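Local structure of hypothetical conserved protein (3DZM) at residues Trp78-Leu89 / Tyr104-Gly115. The protein is an outer membrane beta-barrel that binds calcium and whose physiological role is unknown. Residues are numbered along the deposited sequence; the frame is centred on the assembly and turned at random.
Sequences WGQNVTLSLDVL and YFGVRYNFFSGG. With C8E ((hydroxyethyloxy)tri(ethyloxy)octane), chain E.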
ATOM      1  N   TRP A  78       4.882   6.605  13.000  1.00 69.05           N
ATOM      2  CA  TRP A  78       3.906   5.626  12.568  1.00 64.57           C
ATOM      3  C   TRP A  78       3.602   5.942  11.076  1.00 73.79           C
ATOM      4  O   TRP A  78       3.767   7.068  10.635  1.00 71.24           O
ATOM      5  CB  TRP A  78       2.662   5.729  13.474  1.00 64.03           C
ATOM      6  CG  TRP A  78       1.971   7.016  13.241  1.00 74.86           C
ATOM      7  CD1 TRP A  78       2.246   8.230  13.827  1.00 79.24           C
ATOM      8  CD2 TRP A  78       0.953   7.263  12.266  1.00 78.29           C
ATOM      9  NE1 TRP A  78       1.418   9.206  13.302  1.00 80.12           N
ATOM     10  CE2 TRP A  78       0.621   8.637  12.342  1.00 79.49           C
ATOM     11  CE3 TRP A  78       0.279   6.455  11.343  1.00 76.33           C
ATOM     12  CZ2 TRP A  78      -0.350   9.211  11.528  1.00 73.73           C
ATOM     13  CZ3 TRP A  78      -0.694   7.022  10.558  1.00 76.68           C
ATOM     14  CH2 TRP A  78      -0.990   8.392  10.648  1.00 75.14           C
ATOM     15  N   GLY A  79       3.183   4.949  10.299  1.00 72.95           N
ATOM     16  CA  GLY A  79       2.826   5.168   8.907  1.00 61.42           C
ATOM     17  C   GLY A  79       1.928   4.076   8.400  1.00 62.06           C
ATOM     18  O   GLY A  79       2.003   2.958   8.864  1.00 72.91           O
ATOM     19  N   GLN A  80       1.051   4.382   7.457  1.00 59.70           N
ATOM     20  CA  GLN A  80       0.258   3.316   6.863  1.00 65.60           C
ATOM     21  C   GLN A  80      -0.085   3.584   5.400  1.00 70.55           C
ATOM     22  O   GLN A  80      -0.022   4.742   4.960  1.00 74.16           O
ATOM     23  CB  GLN A  80      -0.996   3.097   7.666  1.00 62.85           C
ATOM     24  CG  GLN A  80      -1.783   4.351   7.836  1.00 72.53           C
ATOM     25  CD  GLN A  80      -3.129   4.094   8.438  1.00 74.90           C
ATOM     26  OE1 GLN A  80      -3.221   3.705   9.583  1.00 79.18           O
ATOM     27  NE2 GLN A  80      -4.184   4.311   7.666  1.00 73.82           N
ATOM     28  N   ASN A  81      -0.397   2.509   4.655  1.00 59.23           N
ATOM     29  CA  ASN A  81      -0.959   2.615   3.296  1.00 52.52           C
ATOM     30  C   ASN A  81      -2.229   1.847   3.244  1.00 60.71           C
ATOM     31  O   ASN A  81      -2.271   0.702   3.709  1.00 74.12           O
ATOM     32  CB  ASN A  81      -0.018   2.092   2.217  1.00 50.22           C
ATOM     33  CG  ASN A  81       1.183   2.967   2.037  1.00 63.02           C
ATOM     34  OD1 ASN A  81       1.069   4.118   1.669  1.00 65.03           O
ATOM     35  ND2 ASN A  81       2.340   2.431   2.290  1.00 59.85           N
ATOM     36  N   VAL A  82      -3.272   2.493   2.719  1.00 54.97           N
ATOM     37  CA  VAL A  82      -4.512   1.824   2.361  1.00 57.41           C
ATOM     38  C   VAL A  82      -4.600   1.917   0.834  1.00 60.21           C
ATOM     39  O   VAL A  82      -4.454   2.982   0.264  1.00 66.40           O
ATOM     40  CB  VAL A  82      -5.756   2.437   3.077  1.00 64.29           C
ATOM     41  CG1 VAL A  82      -7.046   1.732   2.638  1.00 61.73           C
ATOM     42  CG2 VAL A  82      -5.594   2.338   4.553  1.00 57.05           C
ATOM     43  N   THR A  83      -4.813   0.783   0.183  1.00 60.48           N
ATOM     44  CA  THR A  83      -4.654   0.654  -1.253  1.00 60.23           C
ATOM     45  C   THR A  83      -5.863  -0.021  -1.859  1.00 68.29           C
ATOM     46  O   THR A  83      -6.150  -1.189  -1.557  1.00 74.02           O
ATOM     47  CB  THR A  83      -3.469  -0.248  -1.577  1.00 69.92           C
ATOM     48  OG1 THR A  83      -2.360   0.079  -0.727  1.00 76.73           O
ATOM     49  CG2 THR A  83      -3.082  -0.125  -3.052  1.00 66.47           C
ATOM     50  N   LEU A  84      -6.571   0.715  -2.712  1.00 64.33           N
ATOM     51  CA  LEU A  84      -7.687   0.164  -3.471  1.00 58.39           C
ATOM     52  C   LEU A  84      -7.140  -0.188  -4.810  1.00 60.94           C
ATOM     53  O   LEU A  84      -6.431   0.596  -5.433  1.00 66.91           O
ATOM     54  CB  LEU A  84      -8.805   1.182  -3.616  1.00 62.66           C
ATOM     55  CG  LEU A  84      -9.755   1.142  -2.430  1.00 77.79           C
ATOM     56  CD1 LEU A  84      -9.001   1.565  -1.211  1.00 86.24           C
ATOM     57  CD2 LEU A  84     -10.922   2.043  -2.648  1.00 82.90           C
ATOM     58  N   SER A  85      -7.450  -1.389  -5.250  1.00 62.96           N
ATOM     59  CA  SER A  85      -6.881  -1.880  -6.485  1.00 64.37           C
ATOM     60  C   SER A  85      -7.909  -2.622  -7.370  1.00 61.67           C
ATOM     61  O   SER A  85      -8.848  -3.236  -6.892  1.00 68.20           O
ATOM     62  CB  SER A  85      -5.657  -2.760  -6.174  1.00 68.98           C
ATOM     63  OG  SER A  85      -6.045  -4.114  -6.220  1.00 85.07           O
ATOM     64  N   LEU A  86      -7.718  -2.533  -8.676  1.00 58.68           N
ATOM     65  CA  LEU A  86      -8.463  -3.321  -9.636  1.00 63.48           C
ATOM     66  C   LEU A  86      -7.480  -3.997 -10.588  1.00 70.38           C
ATOM     67  O   LEU A  86      -6.613  -3.331 -11.138  1.00 75.88           O
ATOM     68  CB  LEU A  86      -9.422  -2.443 -10.438  1.00 68.49           C
ATOM     69  CG  LEU A  86     -10.041  -3.244 -11.581  1.00 82.78           C
ATOM     70  CD1 LEU A  86     -11.252  -4.028 -11.097  1.00 81.17           C
ATOM     71  CD2 LEU A  86     -10.416  -2.338 -12.713  1.00 87.08           C
ATOM     72  N   ASP A  87      -7.612  -5.317 -10.756  1.00 65.54           N
ATOM     73  CA  ASP A  87      -6.734  -6.098 -11.619  1.00 63.14           C
ATOM     74  C   ASP A  87      -7.534  -6.853 -12.650  1.00 63.46           C
ATOM     75  O   ASP A  87      -8.494  -7.521 -12.316  1.00 71.70           O
ATOM     76  CB  ASP A  87      -5.963  -7.190 -10.860  1.00 79.53           C
ATOM     77  CG  ASP A  87      -5.219  -6.692  -9.668  1.00 94.25           C
ATOM     78  OD1 ASP A  87      -4.761  -5.547  -9.691  1.00106.82           O
ATOM     79  OD2 ASP A  87      -5.068  -7.468  -8.704  1.00100.45           O
ATOM     80  N   VAL A  88      -7.096  -6.794 -13.901  1.00 63.77           N
ATOM     81  CA  VAL A  88      -7.556  -7.725 -14.914  1.00 64.50           C
ATOM     82  C   VAL A  88      -6.560  -8.868 -14.957  1.00 65.87           C
ATOM     83  O   VAL A  88      -5.366  -8.622 -15.082  1.00 64.79           O
ATOM     84  CB  VAL A  88      -7.652  -7.033 -16.285  1.00 70.94           C
ATOM     85  CG1 VAL A  88      -7.904  -8.055 -17.453  1.00 54.58           C
ATOM     86  CG2 VAL A  88      -8.693  -5.901 -16.207  1.00 56.00           C
ATOM     87  N   LEU A  89      -7.066 -10.098 -14.806  1.00 67.91           N
ATOM     88  CA  LEU A  89      -6.285 -11.336 -14.820  1.00 66.15           C
ATOM     89  C   LEU A  89      -6.571 -12.128 -16.073  1.00 74.53           C
ATOM     90  O   LEU A  89      -7.699 -12.214 -16.486  1.00 84.92           O
ATOM     91  CB  LEU A  89      -6.704 -12.213 -13.645  1.00 68.15           C
ATOM     92  CG  LEU A  89      -6.712 -11.531 -12.284  1.00 79.62           C
ATOM     93  CD1 LEU A  89      -7.958 -11.851 -11.512  1.00 79.05           C
ATOM     94  CD2 LEU A  89      -5.489 -11.986 -11.534  1.00 89.52           C
ATOM     95  N   TYR A 104      -1.399 -10.496 -14.373  1.00 65.81           N
ATOM     96  CA  TYR A 104      -2.410  -9.455 -14.243  1.00 71.79           C
ATOM     97  C   TYR A 104      -1.751  -8.115 -14.377  1.00 60.45           C
ATOM     98  O   TYR A 104      -0.564  -7.981 -14.117  1.00 61.03           O
ATOM     99  CB  TYR A 104      -3.243  -9.570 -12.912  1.00 55.84           C
ATOM    100  CG  TYR A 104      -2.453  -9.367 -11.661  1.00 50.69           C
ATOM    101  CD1 TYR A 104      -2.093  -8.103 -11.258  1.00 51.67           C
ATOM    102  CD2 TYR A 104      -2.037 -10.441 -10.903  1.00 57.10           C
ATOM    103  CE1 TYR A 104      -1.375  -7.902 -10.119  1.00 56.92           C
ATOM    104  CE2 TYR A 104      -1.323 -10.259  -9.747  1.00 54.67           C
ATOM    105  CZ  TYR A 104      -0.992  -8.979  -9.349  1.00 59.96           C
ATOM    106  OH  TYR A 104      -0.211  -8.763  -8.206  1.00 61.74           O
ATOM    107  N   PHE A 105      -2.541  -7.149 -14.819  1.00 56.02           N
ATOM    108  CA  PHE A 105      -2.192  -5.739 -14.732  1.00 61.45           C
ATOM    109  C   PHE A 105      -3.335  -4.941 -14.084  1.00 65.67           C
ATOM    110  O   PHE A 105      -4.501  -5.317 -14.138  1.00 69.60           O
ATOM    111  CB  PHE A 105      -1.907  -5.183 -16.117  1.00 52.26           C
ATOM    112  CG  PHE A 105      -3.097  -5.156 -16.991  1.00 58.79           C
ATOM    113  CD1 PHE A 105      -3.830  -3.984 -17.153  1.00 60.17           C
ATOM    114  CD2 PHE A 105      -3.509  -6.309 -17.652  1.00 69.68           C
ATOM    115  CE1 PHE A 105      -4.955  -3.964 -17.967  1.00 68.24           C
ATOM    116  CE2 PHE A 105      -4.640  -6.301 -18.483  1.00 70.17           C
ATOM    117  CZ  PHE A 105      -5.368  -5.127 -18.631  1.00 70.42           C
ATOM    118  N   GLY A 106      -3.018  -3.818 -13.486  1.00 57.70           N
ATOM    119  CA  GLY A 106      -4.102  -3.030 -12.960  1.00 56.24           C
ATOM    120  C   GLY A 106      -3.790  -1.613 -12.539  1.00 59.18           C
ATOM    121  O   GLY A 106      -2.669  -1.126 -12.615  1.00 62.15           O
ATOM    122  N   VAL A 107      -4.827  -0.971 -12.047  1.00 63.08           N
ATOM    123  CA  VAL A 107      -4.803   0.392 -11.566  1.00 63.06           C
ATOM    124  C   VAL A 107      -4.931   0.373 -10.012  1.00 54.79           C
ATOM    125  O   VAL A 107      -5.511  -0.541  -9.435  1.00 59.66           O
ATOM    126  CB  VAL A 107      -5.958   1.147 -12.280  1.00 60.87           C
ATOM    127  CG1 VAL A 107      -7.296   0.720 -11.699  1.00 63.30           C
ATOM    128  CG2 VAL A 107      -5.780   2.626 -12.218  1.00 65.93           C
ATOM    129  N   ARG A 108      -4.344   1.347  -9.332  1.00 56.67           N
ATOM    130  CA  ARG A 108      -4.417   1.423  -7.849  1.00 59.75           C
ATOM    131  C   ARG A 108      -4.733   2.835  -7.381  1.00 63.06           C
ATOM    132  O   ARG A 108      -4.420   3.822  -8.061  1.00 63.33           O
ATOM    133  CB  ARG A 108      -3.078   1.099  -7.179  1.00 63.27           C
ATOM    134  CG  ARG A 108      -2.562  -0.277  -7.321  1.00 68.21           C
ATOM    135  CD  ARG A 108      -2.209  -0.583  -8.739  1.00 72.58           C
ATOM    136  NE  ARG A 108      -2.965  -1.777  -9.091  1.00 80.37           N
ATOM    137  CZ  ARG A 108      -2.386  -2.936  -9.281  1.00 74.67           C
ATOM    138  NH1 ARG A 108      -3.084  -3.999  -9.579  1.00 64.54           N
ATOM    139  NH2 ARG A 108      -1.078  -2.990  -9.184  1.00 74.29           N
ATOM    140  N   TYR A 109      -5.347   2.924  -6.205  1.00 61.90           N
ATOM    141  CA  TYR A 109      -5.504   4.199  -5.514  1.00 63.78           C
ATOM    142  C   TYR A 109      -5.050   3.998  -4.082  1.00 61.82           C
ATOM    143  O   TYR A 109      -5.620   3.193  -3.351  1.00 64.86           O
ATOM    144  CB  TYR A 109      -6.954   4.711  -5.576  1.00 64.91           C
ATOM    145  CG  TYR A 109      -7.548   4.665  -6.957  1.00 75.17           C
ATOM    146  CD1 TYR A 109      -7.550   5.795  -7.755  1.00 81.86           C
ATOM    147  CD2 TYR A 109      -8.095   3.465  -7.493  1.00 79.39           C
ATOM    148  CE1 TYR A 109      -8.104   5.759  -9.055  1.00 91.12           C
ATOM    149  CE2 TYR A 109      -8.643   3.417  -8.791  1.00 76.02           C
ATOM    150  CZ  TYR A 109      -8.641   4.573  -9.557  1.00 85.91           C
ATOM    151  OH  TYR A 109      -9.151   4.593 -10.823  1.00 85.91           O
ATOM    152  N   ASN A 110      -4.007   4.715  -3.693  1.00 57.03           N
ATOM    153  CA  ASN A 110      -3.449   4.607  -2.354  1.00 59.07           C
ATOM    154  C   ASN A 110      -3.691   5.791  -1.439  1.00 63.72           C
ATOM    155  O   ASN A 110      -3.558   6.966  -1.826  1.00 68.25           O
ATOM    156  CB  ASN A 110      -1.954   4.408  -2.458  1.00 65.00           C
ATOM    157  CG  ASN A 110      -1.350   3.885  -1.182  1.00 68.72           C
ATOM    158  OD1 ASN A 110      -1.540   2.735  -0.825  1.00 74.34           O
ATOM    159  ND2 ASN A 110      -0.593   4.715  -0.507  1.00 68.21           N
ATOM    160  N   PHE A 111      -4.017   5.471  -0.196  1.00 62.70           N
ATOM    161  CA  PHE A 111      -4.090   6.481   0.861  1.00 56.14           C
ATOM    162  C   PHE A 111      -2.930   6.302   1.822  1.00 54.60           C
ATOM    163  O   PHE A 111      -2.922   5.406   2.644  1.00 64.58           O
ATOM    164  CB  PHE A 111      -5.490   6.476   1.518  1.00 55.59           C
ATOM    165  CG  PHE A 111      -6.567   6.639   0.524  1.00 67.41           C
ATOM    166  CD1 PHE A 111      -7.021   7.908   0.182  1.00 73.07           C
ATOM    167  CD2 PHE A 111      -7.013   5.539  -0.211  1.00 70.40           C
ATOM    168  CE1 PHE A 111      -7.983   8.061  -0.813  1.00 79.71           C
ATOM    169  CE2 PHE A 111      -7.959   5.691  -1.220  1.00 71.96           C
ATOM    170  CZ  PHE A 111      -8.446   6.945  -1.523  1.00 73.70           C
ATOM    171  N   PHE A 112      -1.916   7.137   1.655  1.00 58.62           N
ATOM    172  CA  PHE A 112      -0.768   7.165   2.548  1.00 59.84           C
ATOM    173  C   PHE A 112      -0.934   8.165   3.679  1.00 59.95           C
ATOM    174  O   PHE A 112      -1.450   9.251   3.490  1.00 68.15           O
ATOM    175  CB  PHE A 112       0.517   7.516   1.785  1.00 60.26           C
ATOM    176  CG  PHE A 112       1.662   7.911   2.692  1.00 65.32           C
ATOM    177  CD1 PHE A 112       2.450   6.952   3.287  1.00 60.32           C
ATOM    178  CD2 PHE A 112       1.913   9.243   2.984  1.00 70.06           C
ATOM    179  CE1 PHE A 112       3.486   7.299   4.117  1.00 64.23           C
ATOM    180  CE2 PHE A 112       2.962   9.609   3.835  1.00 69.11           C
ATOM    181  CZ  PHE A 112       3.746   8.632   4.399  1.00 69.33           C
ATOM    182  N   SER A 113      -0.454   7.793   4.850  1.00 64.20           N
ATOM    183  CA  SER A 113      -0.402   8.705   5.988  1.00 68.69           C
ATOM    184  C   SER A 113       0.523   8.251   7.119  1.00 70.97           C
ATOM    185  O   SER A 113       0.596   7.084   7.456  1.00 74.60           O
ATOM    186  CB  SER A 113      -1.802   8.971   6.541  1.00 69.39           C
ATOM    187  OG  SER A 113      -2.358   7.798   7.093  1.00 81.91           O
ATOM    188  N   GLY A 114       1.238   9.193   7.704  1.00 77.18           N
ATOM    189  CA  GLY A 114       1.959   8.921   8.933  1.00 78.81           C
ATOM    190  C   GLY A 114       2.483  10.195   9.543  1.00 76.23           C
ATOM    191  O   GLY A 114       2.035  11.281   9.219  1.00 79.74           O
ATOM    192  N   GLY A 115       3.460  10.051  10.415  1.00 71.71           N
ATOM    193  CA  GLY A 115       4.076  11.173  11.095  1.00 74.00           C
ATOM    194  C   GLY A 115       4.575  10.698  12.443  1.00 82.26           C
ATOM    195  O   GLY A 115       4.894   9.521  12.607  1.00 88.05           O
TER
HETATM  196  C1  C8E E 209      12.375  -4.237  -7.344  1.00 86.91           C
HETATM  197  C2  C8E E 209      11.686  -2.945  -7.805  1.00 99.50           C
HETATM  198  C3  C8E E 209      12.243  -1.676  -7.146  1.00107.79           C
HETATM  199  C4  C8E E 209      12.972  -0.769  -8.152  1.00115.53           C
HETATM  200  C5  C8E E 209      13.045   0.707  -7.742  1.00121.80           C
HETATM  201  C6  C8E E 209      14.396   1.186  -7.187  1.00126.84           C
HETATM  202  C7  C8E E 209      14.334   1.546  -5.697  1.00137.38           C
HETATM  203  C8  C8E E 209      12.886   1.559  -5.195  1.00152.65           C
HETATM  204  O9  C8E E 209      12.621   2.479  -4.140  1.00162.10           O
HETATM  205  C10 C8E E 209      11.785   3.546  -4.567  1.00164.92           C
HETATM  206  C11 C8E E 209      11.008   4.188  -3.418  1.00167.84           C
HETATM  207  O12 C8E E 209       9.714   3.626  -3.309  1.00172.45           O
HETATM  208  C13 C8E E 209       9.133   3.835  -2.031  1.00173.81           C
HETATM  209  C14 C8E E 209       8.153   2.724  -1.640  1.00172.14           C
HETATM  210  O15 C8E E 209       8.527   2.175  -0.388  1.00171.66           O
HETATM  211  C16 C8E E 209       7.824   0.993  -0.066  1.00167.00           C
HETATM  212  C17 C8E E 209       6.386   1.329   0.331  1.00161.38           C
HETATM  213  O18 C8E E 209       6.260   1.525   1.730  1.00154.15           O
HETATM  214  C19 C8E E 209       6.655   2.814   2.135  1.00144.37           C
HETATM  215  C20 C8E E 209       5.785   3.814   1.384  1.00135.05           C
HETATM  216  O21 C8E E 209       4.597   4.050   2.088  1.00128.76           O
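Trp78 lays its indole flat across the backbone of Gly114, whose CA sits 3.4 Å from the centroid of the six-membered ring in a CH-pi contact. Trp78 CG takes the crowded position between backbone N and carbonyl carbon (chi1 68°), which folds the ring over the neighbouring strand. Glycine lets the strands close in, Gly79 CA to Gly114 CA 3.9 Å, since a CB on Gly114 would run into Trp78 O and Gly79 CA. An alanine in place of Trp78 would probably leave Gly114 and Gly115 without this cover, near the calcium ligands Leu54 and Glu77. From here the antiparallel strands 76-90 and 100-117 run as a beta hairpin of the barrel wall. Val82 to Val88 and Phe105 to Phe111 alternate between its faces; Val82, Leu84, Phe111 and Phe105 share one, consistent with a surface turned to lipid. On the other, Asn110 bridges two residues: its ND2 donates to Asn81 OD1 (2.8 Å), above that carbonyl's plane, while its OD1 accepts from Thr83 OG1 (2.8 Å). Asn81 spends its ND2 on the detergent oxygen C8E O21 (2.8 Å, nearly straight). Farther along, Asp87 pairs with Arg108, though their modelled separation is doubtful; Asp87 OD2 also bridges to Arg43, and Arg108 NH2 to Asp160. Mid-hairpin, this suggests a largely polar interior behind an apolar outer face.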